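Local coordinates for putative cytochrome P450 154A1 (Streptomyces coelicolor, PDB 1ODO), which is a putative cytochrome P450 that carries a haem and, in this crystal, holds 4-phenyl-1H-imidazole in the pocket beside it, at residues Q39-S44 with R307-G312; Q51-S56 with P293-V298; Q197-K202 with L213-R218; H256-L259 with Q264-L267; G271-A276 with F335-T340. One frame throughout, in Å; residues are numbered along the deposited sequence.

Contact 1. Residues Q39-S44 with R307-G312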
# COMPACT_ATOMS: atom_id res chain seq x y z
N GLN A 39 -1.80 11.86 18.53
CA GLN A 39 -1.58 10.70 19.39
C GLN A 39 -2.65 9.65 19.14
O GLN A 39 -3.84 9.97 19.03
CB GLN A 39 -1.58 11.11 20.86
CG GLN A 39 -0.44 12.04 21.26
CD GLN A 39 -0.63 13.46 20.76
OE1 GLN A 39 -1.59 14.13 21.14
NE2 GLN A 39 0.28 13.92 19.91
N ALA A 40 -2.23 8.40 19.06
CA ALA A 40 -3.17 7.32 18.82
C ALA A 40 -2.65 6.00 19.36
O ALA A 40 -1.47 5.87 19.72
CB ALA A 40 -3.42 7.17 17.32
N TRP A 41 -3.54 5.03 19.43
CA TRP A 41 -3.17 3.71 19.92
C TRP A 41 -2.63 2.86 18.79
O TRP A 41 -3.38 2.50 17.88
CB TRP A 41 -4.39 3.00 20.51
CG TRP A 41 -4.85 3.54 21.82
CD1 TRP A 41 -5.90 4.39 22.04
CD2 TRP A 41 -4.30 3.25 23.11
NE1 TRP A 41 -6.04 4.64 23.38
CE2 TRP A 41 -5.07 3.96 24.06
CE3 TRP A 41 -3.22 2.46 23.55
CZ2 TRP A 41 -4.80 3.90 25.44
CZ3 TRP A 41 -2.96 2.40 24.93
CH2 TRP A 41 -3.75 3.12 25.85
N SER A 42 -1.34 2.57 18.81
CA SER A 42 -0.74 1.74 17.78
C SER A 42 -1.04 0.34 18.27
O SER A 42 -0.75 0.02 19.42
CB SER A 42 0.77 1.93 17.70
OG SER A 42 1.37 0.76 17.15
N VAL A 43 -1.64 -0.49 17.43
CA VAL A 43 -1.95 -1.86 17.83
C VAL A 43 -1.16 -2.82 16.94
O VAL A 43 -1.25 -2.75 15.72
CB VAL A 43 -3.46 -2.15 17.67
CG1 VAL A 43 -3.75 -3.60 18.03
CG2 VAL A 43 -4.27 -1.21 18.55
N SER A 44 -0.37 -3.70 17.56
CA SER A 44 0.41 -4.65 16.78
C SER A 44 0.17 -6.12 17.14
O SER A 44 0.88 -7.00 16.65
CB SER A 44 1.91 -4.30 16.86
OG SER A 44 2.36 -4.20 18.19
N ARG A 307 -6.41 -1.39 30.39
CA ARG A 307 -6.49 0.01 30.02
C ARG A 307 -7.67 0.14 29.06
O ARG A 307 -8.23 -0.86 28.62
CB ARG A 307 -5.19 0.48 29.37
CG ARG A 307 -4.10 0.78 30.39
CD ARG A 307 -2.90 1.44 29.74
NE ARG A 307 -2.25 0.53 28.80
CZ ARG A 307 -1.27 0.90 27.97
NH1 ARG A 307 -0.83 2.15 27.97
NH2 ARG A 307 -0.73 0.00 27.16
N THR A 308 -8.04 1.37 28.75
CA THR A 308 -9.17 1.60 27.86
C THR A 308 -8.93 2.54 26.69
O THR A 308 -8.25 3.57 26.83
CB THR A 308 -10.36 2.22 28.65
OG1 THR A 308 -10.76 1.33 29.71
CG2 THR A 308 -11.55 2.48 27.73
N ILE A 309 -9.46 2.18 25.53
CA ILE A 309 -9.31 3.02 24.35
C ILE A 309 -10.62 3.79 24.52
O ILE A 309 -11.70 3.26 24.26
CB ILE A 309 -9.36 2.23 23.04
CG1 ILE A 309 -8.11 1.35 22.91
CG2 ILE A 309 -9.44 3.20 21.86
CD1 ILE A 309 -8.01 0.61 21.59
N ALA A 310 -10.51 5.03 24.99
CA ALA A 310 -11.69 5.87 25.21
C ALA A 310 -12.43 6.24 23.93
O ALA A 310 -11.82 6.35 22.86
CB ALA A 310 -11.28 7.13 25.96
N ARG A 311 -13.74 6.41 24.05
CA ARG A 311 -14.55 6.78 22.89
C ARG A 311 -13.92 8.02 22.28
O ARG A 311 -13.55 8.95 22.99
CB ARG A 311 -15.98 7.11 23.33
CG ARG A 311 -16.90 7.49 22.17
CD ARG A 311 -18.32 7.80 22.63
NE ARG A 311 -18.38 9.06 23.36
CZ ARG A 311 -19.49 9.56 23.89
NH1 ARG A 311 -20.64 8.91 23.78
NH2 ARG A 311 -19.45 10.72 24.54
N GLY A 312 -13.78 8.02 20.96
CA GLY A 312 -13.19 9.17 20.29
C GLY A 312 -11.68 9.14 20.11
O GLY A 312 -11.14 9.99 19.41
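Every close contact here runs through Trp41: its indole lies against the strand 308-309 hairpin, with Ile309 over one face and Arg307 at the far rim. CG1 of Ile309 sits above the five-membered ring as a CH-pi contact, 3.9 Å from the ring centroid and only 11° off the normal. The other branch of the isoleucine closes on the pyrrole margin, where CG2 comes 3.7 Å from Trp41 CD1. CG of Trp41 is turned beside the backbone N (chi1 -73°), and the two side chains run past one another in opposite directions.

At the six-membered end the geometry is reversed. Here the indole presents its edge to the face of the Arg307 guanidinium, NH1 lying 3.7 Å from Trp41 CZ3, and the two planes stand 80° apart. The arginine thus closes off the rim without stacking on the ring, its charge being engaged by a salt bridge from NE to Asp305. The indole N-H is also satisfied: NE1 bonds to Glu313, just past the hairpin.

Strand 38-43, which carries Trp41, lies between strands 30-35 and 314-317 in the mixed sheet of the P450 fold. Trp32 of the former meets Trp41 edge-to-face, Leu303 packs on both Trp41 and Ile309, and the small two-stranded hairpin 301-302/308-309 covers this part of the sheet.

Contact 2. Residues Q51-S56 with P293-V298. With HEM (protoporphyrin IX containing Fe), chain B.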
# COMPACT_ATOMS: atom_id res chain seq x y z
N GLN A 51 -9.80 -8.23 15.81
CA GLN A 51 -11.05 -8.01 16.53
C GLN A 51 -11.48 -6.56 16.30
O GLN A 51 -12.65 -6.29 16.03
CB GLN A 51 -10.87 -8.28 18.02
CG GLN A 51 -10.47 -9.71 18.31
CD GLN A 51 -10.19 -9.97 19.77
OE1 GLN A 51 -9.67 -9.10 20.48
NE2 GLN A 51 -10.52 -11.17 20.24
N LEU A 52 -10.54 -5.63 16.41
CA LEU A 52 -10.86 -4.22 16.22
C LEU A 52 -11.31 -3.95 14.78
O LEU A 52 -12.24 -3.17 14.55
CB LEU A 52 -9.65 -3.34 16.55
CG LEU A 52 -9.23 -3.35 18.02
CD1 LEU A 52 -7.91 -2.60 18.17
CD2 LEU A 52 -10.32 -2.69 18.88
N LEU A 53 -10.65 -4.61 13.83
CA LEU A 53 -10.97 -4.45 12.41
C LEU A 53 -12.30 -5.08 11.96
O LEU A 53 -12.69 -4.94 10.80
CB LEU A 53 -9.83 -5.01 11.56
CG LEU A 53 -8.48 -4.29 11.69
CD1 LEU A 53 -7.39 -5.04 10.90
CD2 LEU A 53 -8.62 -2.88 11.16
N THR A 54 -12.98 -5.79 12.86
CA THR A 54 -14.25 -6.42 12.52
C THR A 54 -15.35 -6.01 13.50
O THR A 54 -16.47 -6.53 13.44
CB THR A 54 -14.15 -7.96 12.52
OG1 THR A 54 -13.62 -8.41 13.78
CG2 THR A 54 -13.25 -8.44 11.39
N SER A 55 -15.03 -5.08 14.39
CA SER A 55 -15.99 -4.62 15.38
C SER A 55 -16.80 -3.42 14.93
O SER A 55 -16.30 -2.52 14.26
CB SER A 55 -15.27 -4.26 16.68
OG SER A 55 -16.17 -3.63 17.58
N SER A 56 -18.06 -3.40 15.34
CA SER A 56 -18.95 -2.31 14.99
C SER A 56 -18.55 -1.07 15.79
O SER A 56 -18.95 0.05 15.47
CB SER A 56 -20.40 -2.69 15.33
OG SER A 56 -21.28 -1.63 15.01
N PRO A 293 -3.26 4.90 8.91
CA PRO A 293 -4.06 5.94 9.57
C PRO A 293 -5.40 6.00 8.84
O PRO A 293 -5.43 5.99 7.61
CB PRO A 293 -3.22 7.19 9.35
CG PRO A 293 -2.61 6.95 8.02
CD PRO A 293 -2.22 5.49 8.05
N LEU A 294 -6.52 6.02 9.56
CA LEU A 294 -6.57 6.00 11.01
C LEU A 294 -7.98 5.50 11.36
O LEU A 294 -8.88 5.57 10.52
CB LEU A 294 -6.36 7.41 11.56
CG LEU A 294 -6.01 7.62 13.03
CD1 LEU A 294 -4.69 6.92 13.35
CD2 LEU A 294 -5.90 9.13 13.32
N ARG A 295 -8.16 4.99 12.57
CA ARG A 295 -9.47 4.50 12.99
C ARG A 295 -9.82 5.14 14.32
O ARG A 295 -8.94 5.69 14.99
CB ARG A 295 -9.46 2.97 13.11
CG ARG A 295 -9.63 2.27 11.77
CD ARG A 295 -9.61 0.75 11.93
NE ARG A 295 -10.07 0.05 10.74
CZ ARG A 295 -9.35 -0.13 9.63
NH1 ARG A 295 -8.11 0.35 9.55
NH2 ARG A 295 -9.87 -0.79 8.61
N TYR A 296 -11.09 5.09 14.70
CA TYR A 296 -11.52 5.69 15.96
C TYR A 296 -12.49 4.80 16.72
O TYR A 296 -13.25 4.04 16.13
CB TYR A 296 -12.18 7.05 15.67
CG TYR A 296 -11.53 7.75 14.51
CD1 TYR A 296 -12.02 7.59 13.21
CD2 TYR A 296 -10.33 8.45 14.69
CE1 TYR A 296 -11.32 8.10 12.11
CE2 TYR A 296 -9.63 8.96 13.60
CZ TYR A 296 -10.13 8.78 12.32
OH TYR A 296 -9.40 9.24 11.25
N ALA A 297 -12.45 4.90 18.04
CA ALA A 297 -13.33 4.10 18.88
C ALA A 297 -14.70 4.77 18.93
O ALA A 297 -14.82 5.93 19.33
CB ALA A 297 -12.75 3.98 20.28
N VAL A 298 -15.73 4.04 18.52
CA VAL A 298 -17.09 4.57 18.52
C VAL A 298 -17.60 4.61 19.96
O VAL A 298 -18.46 5.41 20.32
CB VAL A 298 -18.02 3.70 17.66
CG1 VAL A 298 -19.43 4.27 17.67
CG2 VAL A 298 -17.47 3.62 16.24
CHA HEM B . -7.01 -0.46 1.20
CHB HEM B . -6.92 -0.44 -3.61
CHC HEM B . -2.50 -2.39 -3.55
CHD HEM B . -2.60 -2.38 1.26
C1A HEM B . -7.40 -0.29 -0.10
C2A HEM B . -8.67 0.26 -0.56
C3A HEM B . -8.65 0.27 -1.90
C4A HEM B . -7.37 -0.28 -2.32
CMA HEM B . -9.74 0.77 -2.85
CAA HEM B . -9.80 0.74 0.38
CBA HEM B . -10.68 -0.45 0.82
CGA HEM B . -11.83 -0.10 1.77
O1A HEM B . -11.59 0.82 2.62
O2A HEM B . -12.88 -0.72 1.66
C1B HEM B . -5.72 -0.96 -4.02
C2B HEM B . -5.32 -1.09 -5.41
C3B HEM B . -4.07 -1.64 -5.40
C4B HEM B . -3.70 -1.85 -4.01
CMB HEM B . -6.17 -0.67 -6.62
CAB HEM B . -3.16 -2.00 -6.59
CBB HEM B . -3.70 -3.11 -7.49
C1C HEM B . -2.15 -2.56 -2.22
C2C HEM B . -0.87 -3.13 -1.78
C3C HEM B . -0.89 -3.12 -0.42
C4C HEM B . -2.17 -2.57 -0.03
CMC HEM B . 0.25 -3.60 -2.76
CAC HEM B . 0.17 -3.58 0.61
CBC HEM B . 0.83 -4.94 0.38
C1D HEM B . -3.79 -1.86 1.67
C2D HEM B . -4.19 -1.67 3.05
C3D HEM B . -5.43 -1.12 3.04
C4D HEM B . -5.81 -0.98 1.65
CMD HEM B . -3.32 -2.02 4.27
CAD HEM B . -6.24 -0.70 4.27
CBD HEM B . -6.81 -1.80 5.17
CGD HEM B . -7.50 -1.11 6.33
O1D HEM B . -6.98 -1.18 7.45
O2D HEM B . -8.54 -0.47 6.06
NA HEM B . -6.64 -0.62 -1.20
NB HEM B . -4.71 -1.42 -3.18
NC HEM B . -2.93 -2.24 -1.13
ND HEM B . -4.80 -1.43 0.81
FE HEM B . -4.77 -1.44 -1.16
O HOH W 1 -12.39 -2.42 9.82
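Leu53 and Arg295 meet at about a right angle, the CD2 methyl of the leucine standing over the centre of the guanidinium face. CD2 is 3.2 Å from Arg295 CZ, a tight fit whose exact value is best read with caution. With that face covered, the guanidinium turns its edge to a haem propionate. NH1 gives a bond of 2.8 Å to HEM O1D, and NH2 one of 2.9 Å to HEM O2D, the latter the straighter at 157°. The carboxylate carbon lies in the guanidinium plane, so the pair is bidentate and end-on, through both terminal nitrogens. The arginine reaches it with a chain extended from CG to NE, and a final turn about the CD-NE bond (chi4 77°) sets the plane.

A positively charged side chain that binds a haem propionate from the sheet is familiar in cytochromes P450, and Arg295 belongs to the haem pocket here. His95, Arg99, His352 and Tyr319 also bond to the haem.

Water 1 ties the two segments together: it donates to Leu53 O at 2.7 Å and accepts from Arg295 NH2 at 3.2 Å. Leu53 lies in a type I turn from Leu52 to Ser55, next to helix 46-52. Farther along, Val298 CG2 rests 3.9 Å from Ser56 O, a carbonyl that Tyr91 OH bonds. Strand 292-297 is flanked in the mixed sheet by strands 58-59 and 314-317, whose Val58 and Ile315 pack on the arginine's side chain.

Contact 3. Residues Q197-K202 with L213-R218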
# COMPACT_ATOMS: atom_id res chain seq x y z
N GLN A 197 -8.63 17.62 -13.85
CA GLN A 197 -8.31 17.65 -15.28
C GLN A 197 -8.62 16.30 -15.91
O GLN A 197 -9.11 16.23 -17.04
CB GLN A 197 -6.84 18.01 -15.48
CG GLN A 197 -6.53 19.48 -15.28
CD GLN A 197 -5.04 19.76 -15.30
OE1 GLN A 197 -4.27 19.09 -16.00
NE2 GLN A 197 -4.62 20.77 -14.55
N LEU A 198 -8.32 15.23 -15.18
CA LEU A 198 -8.58 13.89 -15.67
C LEU A 198 -10.08 13.70 -15.85
O LEU A 198 -10.54 13.18 -16.86
CB LEU A 198 -8.05 12.84 -14.69
CG LEU A 198 -8.41 11.38 -14.99
CD1 LEU A 198 -7.86 10.98 -16.34
CD2 LEU A 198 -7.84 10.48 -13.90
N ILE A 199 -10.84 14.14 -14.85
CA ILE A 199 -12.30 14.03 -14.87
C ILE A 199 -12.87 14.78 -16.06
O ILE A 199 -13.76 14.28 -16.76
CB ILE A 199 -12.90 14.58 -13.56
CG1 ILE A 199 -12.50 13.67 -12.39
CG2 ILE A 199 -14.42 14.70 -13.67
CD1 ILE A 199 -12.85 14.21 -11.01
N ALA A 200 -12.35 15.98 -16.30
CA ALA A 200 -12.81 16.80 -17.42
C ALA A 200 -12.54 16.08 -18.73
O ALA A 200 -13.40 16.02 -19.61
CB ALA A 200 -12.11 18.16 -17.40
N ALA A 201 -11.34 15.52 -18.86
CA ALA A 201 -10.94 14.81 -20.07
C ALA A 201 -11.79 13.57 -20.32
O ALA A 201 -12.19 13.31 -21.45
CB ALA A 201 -9.47 14.43 -19.99
N LYS A 202 -12.06 12.80 -19.26
CA LYS A 202 -12.86 11.59 -19.40
C LYS A 202 -14.33 11.91 -19.63
O LYS A 202 -15.06 11.13 -20.24
CB LYS A 202 -12.68 10.69 -18.18
CG LYS A 202 -11.24 10.24 -17.97
CD LYS A 202 -10.70 9.43 -19.16
CE LYS A 202 -11.42 8.09 -19.30
NZ LYS A 202 -10.78 7.21 -20.32
N LEU A 213 -17.02 5.03 -15.56
CA LEU A 213 -18.17 4.52 -14.82
C LEU A 213 -18.46 5.38 -13.59
O LEU A 213 -19.62 5.64 -13.27
CB LEU A 213 -17.93 3.07 -14.37
CG LEU A 213 -18.16 1.95 -15.38
CD1 LEU A 213 -17.77 0.62 -14.74
CD2 LEU A 213 -19.62 1.93 -15.82
N LEU A 214 -17.40 5.81 -12.91
CA LEU A 214 -17.56 6.65 -11.72
C LEU A 214 -18.15 8.00 -12.11
O LEU A 214 -19.02 8.52 -11.43
CB LEU A 214 -16.22 6.83 -11.02
CG LEU A 214 -15.68 5.55 -10.37
CD1 LEU A 214 -14.25 5.75 -9.89
CD2 LEU A 214 -16.59 5.14 -9.22
N ILE A 215 -17.67 8.56 -13.22
CA ILE A 215 -18.18 9.84 -13.67
C ILE A 215 -19.67 9.68 -13.97
O ILE A 215 -20.49 10.53 -13.61
CB ILE A 215 -17.43 10.32 -14.94
CG1 ILE A 215 -16.00 10.72 -14.56
CG2 ILE A 215 -18.16 11.50 -15.57
CD1 ILE A 215 -15.11 11.07 -15.74
N ALA A 216 -20.02 8.57 -14.61
CA ALA A 216 -21.41 8.30 -14.95
C ALA A 216 -22.28 8.25 -13.69
O ALA A 216 -23.40 8.74 -13.69
CB ALA A 216 -21.52 6.97 -15.70
N ALA A 217 -21.74 7.66 -12.63
CA ALA A 217 -22.47 7.56 -11.37
C ALA A 217 -22.65 8.93 -10.73
O ALA A 217 -23.65 9.18 -10.05
CB ALA A 217 -21.73 6.63 -10.41
N ARG A 218 -21.69 9.81 -10.94
CA ARG A 218 -21.75 11.16 -10.38
C ARG A 218 -22.66 12.05 -11.21
O ARG A 218 -23.34 12.93 -10.67
CB ARG A 218 -20.34 11.76 -10.31
CG ARG A 218 -20.29 13.21 -9.81
CD ARG A 218 -20.59 14.19 -10.93
NE ARG A 218 -20.66 15.58 -10.47
CZ ARG A 218 -21.52 16.04 -9.57
NH1 ARG A 218 -22.40 15.22 -9.00
NH2 ARG A 218 -21.52 17.32 -9.25
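Ile215 pushes its CD1 methyl into the surface of helix 181-204, overlapping the turn formed by Ile199 and Lys202. The two partners correspond by order to helices G and H of the P450 fold, joined by the short connection before helix 210-218. Their backbones come nearest at Ile199 and Ile215, with CA atoms 7.3 Å apart.

One side chain does nearly all the work. CG1 of Ile215 lies beside its backbone N (chi1 -71°) and CD1 continues the chain outward, to be received by a carbonyl, a methylene and a methyl. Ile199 O is 3.6 Å from CD1, a van der Waals approach, and Ile199 CG2 stands 4.2 Å from the same methyl.

Lys202 contributes only its root. Bends at chi2 and chi3 carry the rest of its chain away from Ile215, and NZ bonds to Gly158 O and forms a salt bridge with Asp209. Leu236 of helix 229-244 packs against Ile199 and also against Leu214. The tightest carbon pair across the contact is Lys202 CB with Ile215 CD1, 3.5 Å apart.

Contact 4. Residues H256-L259 with Q264-L267; sequences HTLL and QLAL
Leu258 has CG beside its backbone N (chi1 -65°); chi2 of 166° puts CD1 anti to CA, and the other branch, CD2, is the one turned to the next helix. Leu265 takes the other course, CG opposite its backbone N (chi1 179°), and it is CB that meets Leu258.

CD2 of Leu258 therefore lands on main chain as much as on side chain. It is 3.9 Å from Leu265 N and 4.0 Å from Leu265 CA, over the peptide that joins Gln264 to Leu265. On one flank the methyl reaches Gln264 CB at 4.2 Å, and on the other Leu265 CB at 4.3 Å. In return, Leu265 CB approaches Leu258 O at 4.2 Å. All of this is van der Waals contact, and no hydrogen bond links the two segments.

Of the Gln264 side chain, CB is the part that meets Leu258. Its amide leads away from the interface, and there OE1 accepts from the backbone N of Ala337. Beyond the two leucines the apolar cluster is completed by Phe372 of helix 357-374 and Trp275 of helix 275-285, each of which touches both; Leu368 and Val278 add to the side of Leu258.

Helices 247-260 and 262-270 follow almost directly on one another, and the contact fills the inside of the corner between them. By their order they correspond to the last part of the long central helix and to the J helix of the cytochrome P450 fold.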
# COMPACT_ATOMS: atom_id res chain seq x y z
N HIS A 256 14.46 -7.77 -3.85
CA HIS A 256 15.59 -7.57 -2.95
C HIS A 256 15.83 -8.78 -2.05
O HIS A 256 16.97 -9.15 -1.79
CB HIS A 256 15.37 -6.32 -2.09
CG HIS A 256 16.56 -5.95 -1.26
ND1 HIS A 256 16.75 -6.42 0.02
CD2 HIS A 256 17.65 -5.19 -1.54
CE1 HIS A 256 17.90 -5.97 0.49
NE2 HIS A 256 18.47 -5.22 -0.44
N THR A 257 14.75 -9.40 -1.58
CA THR A 257 14.89 -10.56 -0.72
C THR A 257 15.50 -11.72 -1.50
O THR A 257 16.41 -12.40 -1.01
CB THR A 257 13.53 -11.00 -0.15
OG1 THR A 257 13.05 -10.00 0.76
CG2 THR A 257 13.64 -12.32 0.60
N LEU A 258 15.02 -11.95 -2.71
CA LEU A 258 15.54 -13.03 -3.54
C LEU A 258 17.00 -12.82 -3.93
O LEU A 258 17.71 -13.78 -4.20
CB LEU A 258 14.69 -13.20 -4.80
CG LEU A 258 13.23 -13.64 -4.61
CD1 LEU A 258 12.45 -13.43 -5.90
CD2 LEU A 258 13.18 -15.10 -4.18
N LEU A 259 17.43 -11.56 -3.95
CA LEU A 259 18.82 -11.26 -4.32
C LEU A 259 19.76 -11.27 -3.12
O LEU A 259 20.98 -11.31 -3.28
CB LEU A 259 18.89 -9.89 -5.01
CG LEU A 259 18.16 -9.79 -6.35
CD1 LEU A 259 18.38 -8.42 -6.96
CD2 LEU A 259 18.66 -10.88 -7.30
N GLN A 264 16.20 -18.81 -0.93
CA GLN A 264 14.79 -18.68 -1.27
C GLN A 264 14.56 -18.80 -2.78
O GLN A 264 13.58 -19.39 -3.22
CB GLN A 264 14.25 -17.34 -0.74
CG GLN A 264 14.37 -17.21 0.78
CD GLN A 264 13.61 -18.29 1.53
OE1 GLN A 264 12.39 -18.37 1.45
NE2 GLN A 264 14.34 -19.14 2.25
N LEU A 265 15.47 -18.23 -3.57
CA LEU A 265 15.33 -18.31 -5.02
C LEU A 265 15.51 -19.77 -5.44
O LEU A 265 14.81 -20.27 -6.31
CB LEU A 265 16.39 -17.44 -5.71
CG LEU A 265 16.38 -17.42 -7.24
CD1 LEU A 265 15.00 -17.07 -7.76
CD2 LEU A 265 17.41 -16.42 -7.73
N ALA A 266 16.46 -20.45 -4.79
CA ALA A 266 16.73 -21.85 -5.08
C ALA A 266 15.48 -22.69 -4.79
O ALA A 266 15.19 -23.65 -5.50
CB ALA A 266 17.91 -22.34 -4.24
N LEU A 267 14.75 -22.34 -3.73
CA LEU A 267 13.54 -23.09 -3.38
C LEU A 267 12.54 -22.98 -4.52
O LEU A 267 11.82 -23.94 -4.82
CB LEU A 267 12.92 -22.53 -2.10
CG LEU A 267 13.66 -22.84 -0.80
CD1 LEU A 267 13.01 -22.07 0.35
CD2 LEU A 267 13.64 -24.34 -0.53

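Contact 5. Residues G271-A276 with F335-T340; sequences GEVTWA and FDATRT
OD1 of Asp336 is gripped twice by Thr338, one of the two residues that meet Val273 across the contact. The hydroxyl OG1 donates to it at 2.6 Å, on the syn lone pair, while Thr338 N donates at 2.9 Å from above the carboxylate plane. The second bond makes an Asx turn, within a type I turn from Asp336 to Arg339. Held by OG1, the threonine has its rotation fixed, and CG2 is turned out beside the backbone N toward the neighbouring segment.

There Val273 CG1 fits against it, 3.7 Å from Thr338 CG2. The same methyl is 3.7 Å from Ala337 O and 4.2 Å from Ala337 CB, so one branch of the valine covers both Ala337 and Thr338. Val273 follows a Schellman motif at Gly271, which ends helix 262-270, and precedes the N-cap residue Thr274.

Arg339, at the end of the turn, forms a salt bridge with Glu281, in the sequence ETLR of helix 275-285. This matches the Glu-Arg-Arg triad of cytochromes P450, in which the K-helix ExxR motif holds an arginine of the meander. Val268 and Leu267 of helix 262-270 pack on Val273 and Thr338 respectively, and Phe335 lies against Gln264, Thr257 and helix 275-285.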
# COMPACT_ATOMS: atom_id res chain seq x y z
N GLY A 271 11.28 -26.03 -7.17
CA GLY A 271 9.86 -26.35 -7.21
C GLY A 271 9.28 -26.61 -5.83
O GLY A 271 8.16 -27.11 -5.71
N GLU A 272 10.03 -26.27 -4.78
CA GLU A 272 9.58 -26.48 -3.41
C GLU A 272 8.60 -25.40 -2.96
O GLU A 272 7.77 -25.63 -2.09
CB GLU A 272 10.78 -26.54 -2.46
CG GLU A 272 11.58 -27.83 -2.59
CD GLU A 272 12.72 -27.91 -1.60
OE1 GLU A 272 12.49 -27.68 -0.39
OE2 GLU A 272 13.86 -28.20 -2.02
N VAL A 273 8.70 -24.21 -3.55
CA VAL A 273 7.81 -23.10 -3.22
C VAL A 273 7.50 -22.45 -4.56
O VAL A 273 8.27 -22.60 -5.52
CB VAL A 273 8.46 -22.04 -2.29
CG1 VAL A 273 9.05 -22.70 -1.06
CG2 VAL A 273 9.51 -21.23 -3.05
N THR A 274 6.39 -21.73 -4.63
CA THR A 274 5.99 -21.05 -5.86
C THR A 274 6.27 -19.56 -5.77
O THR A 274 6.65 -19.05 -4.72
CB THR A 274 4.48 -21.20 -6.10
OG1 THR A 274 3.77 -20.58 -5.01
CG2 THR A 274 4.09 -22.67 -6.19
N TRP A 275 6.09 -18.86 -6.88
CA TRP A 275 6.33 -17.42 -6.89
C TRP A 275 5.29 -16.81 -5.96
O TRP A 275 5.55 -15.83 -5.27
CB TRP A 275 6.17 -16.84 -8.30
CG TRP A 275 7.31 -17.18 -9.21
CD1 TRP A 275 7.25 -17.90 -10.36
CD2 TRP A 275 8.68 -16.81 -9.03
NE1 TRP A 275 8.50 -18.01 -10.92
CE2 TRP A 275 9.40 -17.35 -10.12
CE3 TRP A 275 9.38 -16.08 -8.06
CZ2 TRP A 275 10.78 -17.18 -10.27
CZ3 TRP A 275 10.76 -15.91 -8.21
CH2 TRP A 275 11.44 -16.46 -9.31
N ALA A 276 4.10 -17.42 -5.94
CA ALA A 276 3.02 -16.94 -5.09
C ALA A 276 3.43 -17.06 -3.62
O ALA A 276 3.14 -16.17 -2.83
CB ALA A 276 1.74 -17.74 -5.35
N PHE A 335 12.82 -14.63 6.87
CA PHE A 335 12.03 -14.79 5.65
C PHE A 335 12.11 -16.28 5.31
O PHE A 335 13.20 -16.83 5.16
CB PHE A 335 12.61 -13.96 4.50
CG PHE A 335 11.79 -14.00 3.24
CD1 PHE A 335 10.98 -12.92 2.88
CD2 PHE A 335 11.81 -15.12 2.41
CE1 PHE A 335 10.21 -12.95 1.72
CE2 PHE A 335 11.04 -15.16 1.24
CZ PHE A 335 10.24 -14.07 0.89
N ASP A 336 10.95 -16.93 5.20
CA ASP A 336 10.89 -18.35 4.88
C ASP A 336 9.65 -18.61 4.03
O ASP A 336 8.54 -18.67 4.54
CB ASP A 336 10.84 -19.16 6.18
CG ASP A 336 10.59 -20.64 5.96
OD1 ASP A 336 10.77 -21.13 4.82
OD2 ASP A 336 10.23 -21.33 6.93
N ALA A 337 9.85 -18.76 2.72
CA ALA A 337 8.74 -19.01 1.80
C ALA A 337 8.11 -20.40 1.93
O ALA A 337 7.08 -20.68 1.30
CB ALA A 337 9.19 -18.77 0.35
N THR A 338 8.71 -21.28 2.74
CA THR A 338 8.17 -22.62 2.92
C THR A 338 7.14 -22.69 4.06
O THR A 338 6.53 -23.73 4.27
CB THR A 338 9.27 -23.66 3.22
OG1 THR A 338 9.74 -23.48 4.57
CG2 THR A 338 10.44 -23.50 2.26
N ARG A 339 6.96 -21.58 4.78
CA ARG A 339 6.00 -21.55 5.89
C ARG A 339 4.65 -22.18 5.59
O ARG A 339 4.05 -21.90 4.55
CB ARG A 339 5.75 -20.11 6.35
CG ARG A 339 6.88 -19.49 7.12
CD ARG A 339 6.59 -18.01 7.41
NE ARG A 339 7.75 -17.36 7.99
CZ ARG A 339 8.12 -17.48 9.26
NH1 ARG A 339 7.41 -18.23 10.10
NH2 ARG A 339 9.22 -16.88 9.69
N THR A 340 4.17 -23.01 6.51
CA THR A 340 2.88 -23.66 6.33
C THR A 340 1.79 -22.63 6.61
O THR A 340 0.76 -22.60 5.95
CB THR A 340 2.72 -24.86 7.30
OG1 THR A 340 3.66 -25.88 6.95
CG2 THR A 340 1.31 -25.42 7.22

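How the contacts relate
Contacts 1 and 2 adjoin, their centres 10 Å apart, on the mixed sheet; Gly312 N probably bonds to Ala297 O between them. Contacts 4 and 5 form a second pair, also 10 Å apart, at helix 262-270, which carries part of contact 4 and ends where contact 5 begins, with Gln264 and Ala337 linking them. Contact 3 stands alone, about 42 Å between centres from contact 5 and on the opposite side of the chain's centre. Along the chain, contacts 1 and 2 bring residues before 60 to residues after 290, enclosing contacts 3 and 4 and alternating with contact 5. The sheet side thus joins distant sequence, whereas contacts 3 and 4 each join successive helices.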